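Local coordinates for protein MFP2b (Ascaris suum, PDB 2BJR) that takes part in the amoeboid motility of nematode sperm, where it enhances polymerization of the major sperm protein (MSP), and binds zinc, at residues 84-89 / 174-179; 92-97 / 164-169; 205-210 / 271-276. All blocks are in the same frame, centred on the assembly; numbering follows the deposited sequence.

Contact 1. Residues 84-89 / 174-179; sequences GNHLSL and CECEEC. With ZN (zinc ion), chain C.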
# COMPACT_ATOMS: atom_id res chain seq x y z
N GLY A 84 16.77 2.83 -1.69
CA GLY A 84 17.73 3.91 -1.75
C GLY A 84 17.02 5.11 -2.31
O GLY A 84 15.79 5.18 -2.25
N ASN A 85 17.78 6.07 -2.80
CA ASN A 85 17.20 7.26 -3.40
C ASN A 85 18.00 7.73 -4.59
O ASN A 85 18.98 7.07 -5.00
CB ASN A 85 16.97 8.35 -2.34
CG ASN A 85 18.27 8.88 -1.75
OD1 ASN A 85 19.33 8.84 -2.38
ND2 ASN A 85 18.18 9.39 -0.51
N HIS A 86 17.60 8.84 -5.17
CA HIS A 86 18.21 9.27 -6.42
C HIS A 86 19.72 9.60 -6.31
O HIS A 86 20.42 9.58 -7.30
CB HIS A 86 17.47 10.45 -7.01
CG HIS A 86 17.52 11.67 -6.16
ND1 HIS A 86 18.44 12.68 -6.36
CD2 HIS A 86 16.79 12.04 -5.07
CE1 HIS A 86 18.24 13.64 -5.47
NE2 HIS A 86 17.27 13.26 -4.66
N LEU A 87 20.21 9.89 -5.11
CA LEU A 87 21.65 10.13 -4.93
C LEU A 87 22.49 8.88 -5.21
O LEU A 87 23.53 8.99 -5.85
CB LEU A 87 21.96 10.59 -3.51
CG LEU A 87 21.29 11.90 -3.07
CD1 LEU A 87 21.79 12.26 -1.66
CD2 LEU A 87 21.54 13.01 -4.08
N SER A 88 22.05 7.73 -4.70
CA SER A 88 22.75 6.45 -4.92
C SER A 88 22.33 5.73 -6.20
O SER A 88 23.11 4.94 -6.74
CB SER A 88 22.59 5.51 -3.71
OG SER A 88 21.23 5.15 -3.45
N LEU A 89 21.12 6.01 -6.70
CA LEU A 89 20.58 5.30 -7.86
C LEU A 89 20.68 6.05 -9.19
O LEU A 89 20.79 5.44 -10.26
CB LEU A 89 19.12 4.92 -7.59
CG LEU A 89 18.92 4.01 -6.39
CD1 LEU A 89 17.42 3.89 -6.10
CD2 LEU A 89 19.54 2.64 -6.60
N CYS A 174 11.38 14.84 -1.65
CA CYS A 174 12.66 14.34 -1.18
C CYS A 174 13.26 15.22 -0.07
O CYS A 174 13.20 16.45 -0.18
CB CYS A 174 13.67 14.25 -2.32
SG CYS A 174 15.08 13.24 -1.84
N GLU A 175 13.85 14.58 0.94
CA GLU A 175 14.49 15.27 2.08
C GLU A 175 15.98 14.94 2.20
O GLU A 175 16.58 15.13 3.27
CB GLU A 175 13.76 14.91 3.39
CG GLU A 175 12.94 16.07 3.96
CD GLU A 175 11.75 15.61 4.80
OE1 GLU A 175 11.85 14.55 5.48
OE2 GLU A 175 10.72 16.32 4.77
N CYS A 176 16.60 14.48 1.11
CA CYS A 176 18.05 14.33 1.05
C CYS A 176 18.71 15.72 1.05
O CYS A 176 18.06 16.73 0.75
CB CYS A 176 18.48 13.55 -0.20
SG CYS A 176 18.66 14.56 -1.69
N GLU A 177 19.99 15.78 1.39
CA GLU A 177 20.65 17.07 1.56
C GLU A 177 20.72 17.93 0.31
O GLU A 177 20.73 19.15 0.42
CB GLU A 177 22.06 16.89 2.13
CG GLU A 177 22.68 18.21 2.59
CD GLU A 177 21.76 19.01 3.51
OE1 GLU A 177 21.68 18.62 4.70
OE2 GLU A 177 21.12 20.00 3.03
N GLU A 178 20.76 17.32 -0.87
CA GLU A 178 20.78 18.10 -2.12
C GLU A 178 19.44 18.73 -2.42
O GLU A 178 19.39 19.88 -2.88
CB GLU A 178 21.16 17.21 -3.31
CG GLU A 178 22.61 16.75 -3.35
CD GLU A 178 23.13 16.70 -4.78
OE1 GLU A 178 23.32 17.78 -5.39
OE2 GLU A 178 23.29 15.59 -5.33
N CYS A 179 18.36 17.97 -2.21
CA CYS A 179 17.03 18.45 -2.46
C CYS A 179 16.64 19.50 -1.40
O CYS A 179 15.95 20.48 -1.69
CB CYS A 179 16.03 17.30 -2.49
SG CYS A 179 16.29 16.13 -3.87
ZN ZN C . 16.77 14.27 -2.96
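A zinc site of three cysteines and one histidine joins residues 84-89 to residues 174-179, with His86 supplying one ligand and Cys174, Cys176 and Cys179 the other three. Zinc is bound by His86 NE2 at 2.0 Å and by Cys179 SG at 2.1 Å, while the sulfurs of Cys174 and Cys176 complete the four-coordinate shell. Three soft thiolates and one imidazole suit zinc well, a combination common in structural zinc sites. The imidazole presents its NE2 end to the metal; Cys174 SG lies in the ring plane at its edge, whereas the other two sulfurs approach obliquely. His86 can reach across because its CG sits between the backbone N and the carbonyl carbon (chi1 64°), and Pro171 touches its side chain.

Backbone N-H groups of the turn hold two of the sulfurs in place. Cys176 N donates to Cys174 SG, and Cys176 SG in turn accepts from Cys179 N at 3.5 Å, the N-cap bond of helix 177-180. Such N-H...S bonds probably temper the negative charge gathered around the zinc. The histidine's own short helix is capped as well: Asn85 OD1 takes the N-H of Leu87 at 3.1 Å, with the donor above the carbonyl plane, and a short polar asparagine is well suited to that task.

Beside the metal, Leu87 gives the site an apolar flank. Its CG lies over one face of the His86 ring, toward the rim, CD1 rests 3.8 Å from Cys176 CB, and the other branch, CD2, touches Glu178 OE2 at 3.4 Å.

Contact 2. Residues 92-97 / 164-169; sequences WYNWIK and ARELKG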
# COMPACT_ATOMS: atom_id res chain seq x y z
N TRP A 92 14.66 8.39 -10.16
CA TRP A 92 13.44 8.13 -9.36
C TRP A 92 12.30 7.89 -10.33
O TRP A 92 12.36 8.27 -11.50
CB TRP A 92 13.09 9.30 -8.41
CG TRP A 92 12.99 10.68 -9.06
CD1 TRP A 92 14.05 11.52 -9.39
CD2 TRP A 92 11.81 11.42 -9.38
NE1 TRP A 92 13.58 12.68 -9.93
CE2 TRP A 92 12.21 12.66 -9.93
CE3 TRP A 92 10.45 11.15 -9.28
CZ2 TRP A 92 11.30 13.62 -10.37
CZ3 TRP A 92 9.54 12.12 -9.70
CH2 TRP A 92 9.98 13.33 -10.25
N TYR A 93 11.27 7.19 -9.86
CA TYR A 93 10.14 6.81 -10.71
C TYR A 93 9.02 7.82 -10.62
O TYR A 93 8.66 8.32 -9.53
CB TYR A 93 9.64 5.44 -10.30
CG TYR A 93 10.58 4.29 -10.63
CD1 TYR A 93 10.76 3.24 -9.73
CD2 TYR A 93 11.23 4.21 -11.86
CE1 TYR A 93 11.56 2.17 -10.03
CE2 TYR A 93 12.03 3.11 -12.16
CZ TYR A 93 12.19 2.12 -11.25
OH TYR A 93 13.01 1.04 -11.54
N ASN A 94 8.50 8.18 -11.78
CA ASN A 94 7.40 9.12 -11.90
C ASN A 94 6.34 8.51 -12.80
O ASN A 94 6.64 8.10 -13.92
CB ASN A 94 7.92 10.42 -12.50
CG ASN A 94 6.92 11.56 -12.43
OD1 ASN A 94 5.93 11.50 -11.70
ND2 ASN A 94 7.17 12.61 -13.20
N TRP A 95 5.10 8.44 -12.34
CA TRP A 95 4.03 7.86 -13.15
C TRP A 95 3.45 8.92 -14.04
O TRP A 95 3.01 9.95 -13.56
CB TRP A 95 2.92 7.25 -12.27
CG TRP A 95 3.29 6.05 -11.48
CD1 TRP A 95 3.94 6.01 -10.31
CD2 TRP A 95 3.01 4.67 -11.83
NE1 TRP A 95 4.12 4.71 -9.90
CE2 TRP A 95 3.53 3.87 -10.79
CE3 TRP A 95 2.41 4.05 -12.92
CZ2 TRP A 95 3.44 2.48 -10.79
CZ3 TRP A 95 2.29 2.68 -12.91
CH2 TRP A 95 2.81 1.90 -11.86
N ILE A 96 3.43 8.71 -15.35
CA ILE A 96 2.90 9.67 -16.30
C ILE A 96 1.77 9.07 -17.11
O ILE A 96 1.66 7.86 -17.23
CB ILE A 96 4.00 10.16 -17.27
CG1 ILE A 96 4.48 8.99 -18.18
CG2 ILE A 96 5.12 10.71 -16.48
CD1 ILE A 96 5.40 9.44 -19.29
N LYS A 97 0.98 9.93 -17.75
CA LYS A 97 -0.04 9.46 -18.67
C LYS A 97 0.65 8.89 -19.90
O LYS A 97 1.63 9.44 -20.39
CB LYS A 97 -0.96 10.59 -19.12
CG LYS A 97 -1.91 11.09 -18.03
CD LYS A 97 -2.95 12.03 -18.65
CE LYS A 97 -3.15 13.30 -17.85
NZ LYS A 97 -3.88 14.33 -18.68
N ALA A 164 8.00 6.44 -15.70
CA ALA A 164 9.21 7.08 -16.26
C ALA A 164 10.30 7.09 -15.20
O ALA A 164 10.05 7.29 -14.00
CB ALA A 164 8.89 8.52 -16.70
N ARG A 165 11.53 6.81 -15.63
CA ARG A 165 12.71 7.07 -14.84
C ARG A 165 13.13 8.53 -15.06
O ARG A 165 13.39 8.96 -16.20
CB ARG A 165 13.87 6.14 -15.25
CG ARG A 165 13.66 4.66 -15.02
CD ARG A 165 14.47 3.75 -15.97
NE ARG A 165 15.91 4.08 -15.97
CZ ARG A 165 16.78 3.69 -15.08
NH1 ARG A 165 16.44 2.91 -14.06
NH2 ARG A 165 18.07 4.10 -15.19
N GLU A 166 13.18 9.29 -13.96
CA GLU A 166 13.60 10.68 -13.99
C GLU A 166 15.05 10.70 -13.58
O GLU A 166 15.41 10.26 -12.49
CB GLU A 166 12.78 11.51 -12.99
CG GLU A 166 11.31 11.52 -13.28
CD GLU A 166 10.85 12.60 -14.23
OE1 GLU A 166 11.69 13.40 -14.72
OE2 GLU A 166 9.64 12.64 -14.51
N LEU A 167 15.88 11.24 -14.47
CA LEU A 167 17.33 11.17 -14.34
C LEU A 167 17.93 12.45 -13.73
O LEU A 167 19.12 12.46 -13.40
CB LEU A 167 17.95 10.88 -15.71
CG LEU A 167 17.48 9.54 -16.31
CD1 LEU A 167 18.26 9.20 -17.60
CD2 LEU A 167 17.62 8.44 -15.29
N LYS A 168 17.11 13.48 -13.53
CA LYS A 168 17.58 14.72 -12.88
C LYS A 168 16.77 15.08 -11.62
O LYS A 168 15.54 14.93 -11.57
CB LYS A 168 17.63 15.91 -13.86
CG LYS A 168 16.36 16.18 -14.67
CD LYS A 168 16.63 16.79 -16.06
CE LYS A 168 15.42 16.55 -17.02
NZ LYS A 168 15.02 17.75 -17.88
N GLY A 169 17.50 15.49 -10.59
CA GLY A 169 16.91 15.88 -9.33
C GLY A 169 16.33 14.70 -8.57
O GLY A 169 16.69 13.53 -8.76
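The indole of Trp92 carries Glu166 over one face and the carbonyl oxygens of Lys168 and Gly169 at its edge, on an antiparallel ladder between strands 92-97 and 161-166. Glu166 CB makes a CH-pi contact 3.5 Å from the centroid of the five-membered ring, and the carboxylate plane is tilted only 17° from that of the indole. Trp92 NE1 reaches Lys168 O in a weak hydrogen bond. Tyr93 turns its ring edge to Ala164 O and to Arg165 CG; its OH bonds to Asp9, which also forms a salt bridge with Arg165.

Trp92 with Glu166 and Asn94 with Ala164 are hydrogen-bonded pairs, flanking the non-hydrogen-bonded pair Tyr93 with Arg165. Glu166 N bonds to Trp92 O at 2.8 Å, and Ala164 N to Asn94 O at the same length. Small Ala164 leaves room for Ile96 CG2 near its CB and for Met111 of the third strand.

Glu166 bends at chi2 (-88°), which carries its chain obliquely over the indole face and brings the carboxylate to Asn94. Lys104 forms a salt bridge with the same oxygen, OE2, and would probably help keep the acid ionised. Asn94 ND2 meets OE2 on its anti side, somewhat out of the carboxylate plane, at 2.8 Å in a nearly straight bond (169°).

Contact 3. Residues 205-210 / 271-276; sequences PTVGTP and ILYELP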
# COMPACT_ATOMS: atom_id res chain seq x y z
N PRO A 205 11.18 0.68 11.87
CA PRO A 205 11.34 1.70 10.82
C PRO A 205 12.17 2.93 11.23
O PRO A 205 12.05 3.45 12.33
CB PRO A 205 9.91 2.16 10.56
CG PRO A 205 9.07 1.07 10.94
CD PRO A 205 9.76 0.43 12.15
N THR A 206 13.01 3.37 10.29
CA THR A 206 13.83 4.60 10.41
C THR A 206 13.42 5.65 9.37
O THR A 206 13.83 6.80 9.45
CB THR A 206 15.32 4.23 10.20
OG1 THR A 206 15.50 3.66 8.89
CG2 THR A 206 15.77 3.11 11.12
N VAL A 207 12.59 5.26 8.40
CA VAL A 207 12.32 6.06 7.19
C VAL A 207 11.06 6.92 7.37
O VAL A 207 10.71 7.77 6.49
CB VAL A 207 12.20 5.14 5.93
CG1 VAL A 207 13.06 3.91 6.05
CG2 VAL A 207 10.82 4.65 5.73
N GLY A 208 10.39 6.70 8.52
CA GLY A 208 9.19 7.43 8.85
C GLY A 208 8.69 7.22 10.26
O GLY A 208 9.29 6.54 11.06
N THR A 209 7.57 7.85 10.52
CA THR A 209 7.01 7.98 11.85
C THR A 209 5.73 7.18 11.90
O THR A 209 4.74 7.61 11.34
CB THR A 209 6.70 9.46 12.10
OG1 THR A 209 7.92 10.25 12.02
CG2 THR A 209 6.21 9.68 13.53
N PRO A 210 5.73 6.04 12.57
CA PRO A 210 4.51 5.22 12.70
C PRO A 210 3.49 5.96 13.58
O PRO A 210 3.85 6.88 14.33
CB PRO A 210 4.98 3.93 13.36
CG PRO A 210 6.43 4.11 13.65
CD PRO A 210 6.90 5.41 13.21
N ILE A 271 2.86 -0.39 7.17
CA ILE A 271 2.87 0.45 8.35
C ILE A 271 2.47 1.86 7.98
O ILE A 271 3.03 2.48 7.06
CB ILE A 271 4.24 0.44 9.01
CG1 ILE A 271 4.60 -0.99 9.53
CG2 ILE A 271 4.26 1.47 10.18
CD1 ILE A 271 5.99 -1.15 10.14
N LEU A 272 1.51 2.41 8.73
CA LEU A 272 1.03 3.76 8.46
C LEU A 272 2.06 4.79 8.99
O LEU A 272 2.57 4.63 10.10
CB LEU A 272 -0.36 4.00 9.12
CG LEU A 272 -0.98 5.35 8.85
CD1 LEU A 272 -1.28 5.53 7.42
CD2 LEU A 272 -2.25 5.50 9.64
N TYR A 273 2.37 5.79 8.18
CA TYR A 273 3.31 6.84 8.54
C TYR A 273 2.61 8.19 8.58
O TYR A 273 1.76 8.49 7.75
CB TYR A 273 4.42 6.96 7.51
CG TYR A 273 5.58 6.01 7.62
CD1 TYR A 273 5.71 5.09 8.64
CD2 TYR A 273 6.58 6.06 6.66
CE1 TYR A 273 6.83 4.25 8.71
CE2 TYR A 273 7.70 5.23 6.72
CZ TYR A 273 7.83 4.33 7.75
OH TYR A 273 8.94 3.52 7.79
N GLU A 274 3.01 9.01 9.56
CA GLU A 274 2.60 10.40 9.62
C GLU A 274 3.68 11.18 8.90
O GLU A 274 4.87 11.17 9.31
CB GLU A 274 2.52 10.85 11.09
CG GLU A 274 2.08 12.29 11.30
CD GLU A 274 1.79 12.52 12.78
OE1 GLU A 274 2.75 12.40 13.57
OE2 GLU A 274 0.61 12.75 13.14
N LEU A 275 3.26 11.83 7.84
CA LEU A 275 4.16 12.61 7.03
C LEU A 275 4.61 13.87 7.74
O LEU A 275 3.95 14.31 8.66
CB LEU A 275 3.46 12.99 5.76
CG LEU A 275 3.17 11.76 4.91
CD1 LEU A 275 2.28 12.16 3.78
CD2 LEU A 275 4.49 11.14 4.43
N PRO A 276 5.73 14.45 7.33
CA PRO A 276 6.15 15.75 7.87
C PRO A 276 5.06 16.81 7.65
O PRO A 276 4.43 16.84 6.60
CB PRO A 276 7.39 16.08 7.04
CG PRO A 276 7.91 14.74 6.63
CD PRO A 276 6.65 13.97 6.28
O HOH W 1 6.96 9.69 8.46
O HOH W 2 6.13 12.99 10.82
O HOH W 3 2.66 9.78 14.58
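The backbones of Thr209 and Glu274 meet through a nearly straight hydrogen bond, Glu274 N to Thr209 O at 2.8 Å, where the short, weakly bonded strand 209-210 runs antiparallel beside strand 268-274 in a curled antiparallel sheet. Water extends this link: one molecule accepts from Thr209 N and donates to Glu274 O, and another donates to both Pro210 O and Glu274 OE1. Pro210 has no N-H to give, but its CA makes a C-H...O contact with Leu272 O at 3.3 Å.

Tyr273 is the centrepiece. With its CG beside the backbone N (chi1 -82°), its ring lies against the loop of residues 205-208, and Gly208 CA packs over one face, 3.6 Å from the ring centroid. Gly208 fits because it has no side chain to collide with the ring. Thr209 N lies over that same face. Val207 CG2 comes to the ring edge, in plane and 3.3 Å from Tyr273 CE2, the two side chains crossing at about a right angle.

Both prolines also pack against Ile271, with Phe198 of the neighbouring strand 194-199 and Ile251 of strand 250-257 touching both Pro205 and Ile271. Ile271 uses two ends: CG2 meets Pro210 CB, and CD1 lies 3.9 Å from Pro205 CG.

Overall arrangement
Contact 2 is nested inside the chain loop closed by contact 1; contact 3 follows both. Helix 86-89 leads into strand 92-97, and strand 161-166 runs on to helix 177-180, so the ladder and the zinc site adjoin at both ends. Their centres are about 14 Å apart, and His86 ND1 lies 3.1 Å from Gly169 O. Contact 3 belongs to the second of the two motility-protein family regions, its centre about 17 Å from that of contact 1, which it touches where Glu175 packs on Pro276. Contacts 2 and 3, about 15 Å apart at their nearest atoms, do not meet. Segment 174-179 therefore bridges the zinc site and contact 3, and may help fix how the two regions sit together.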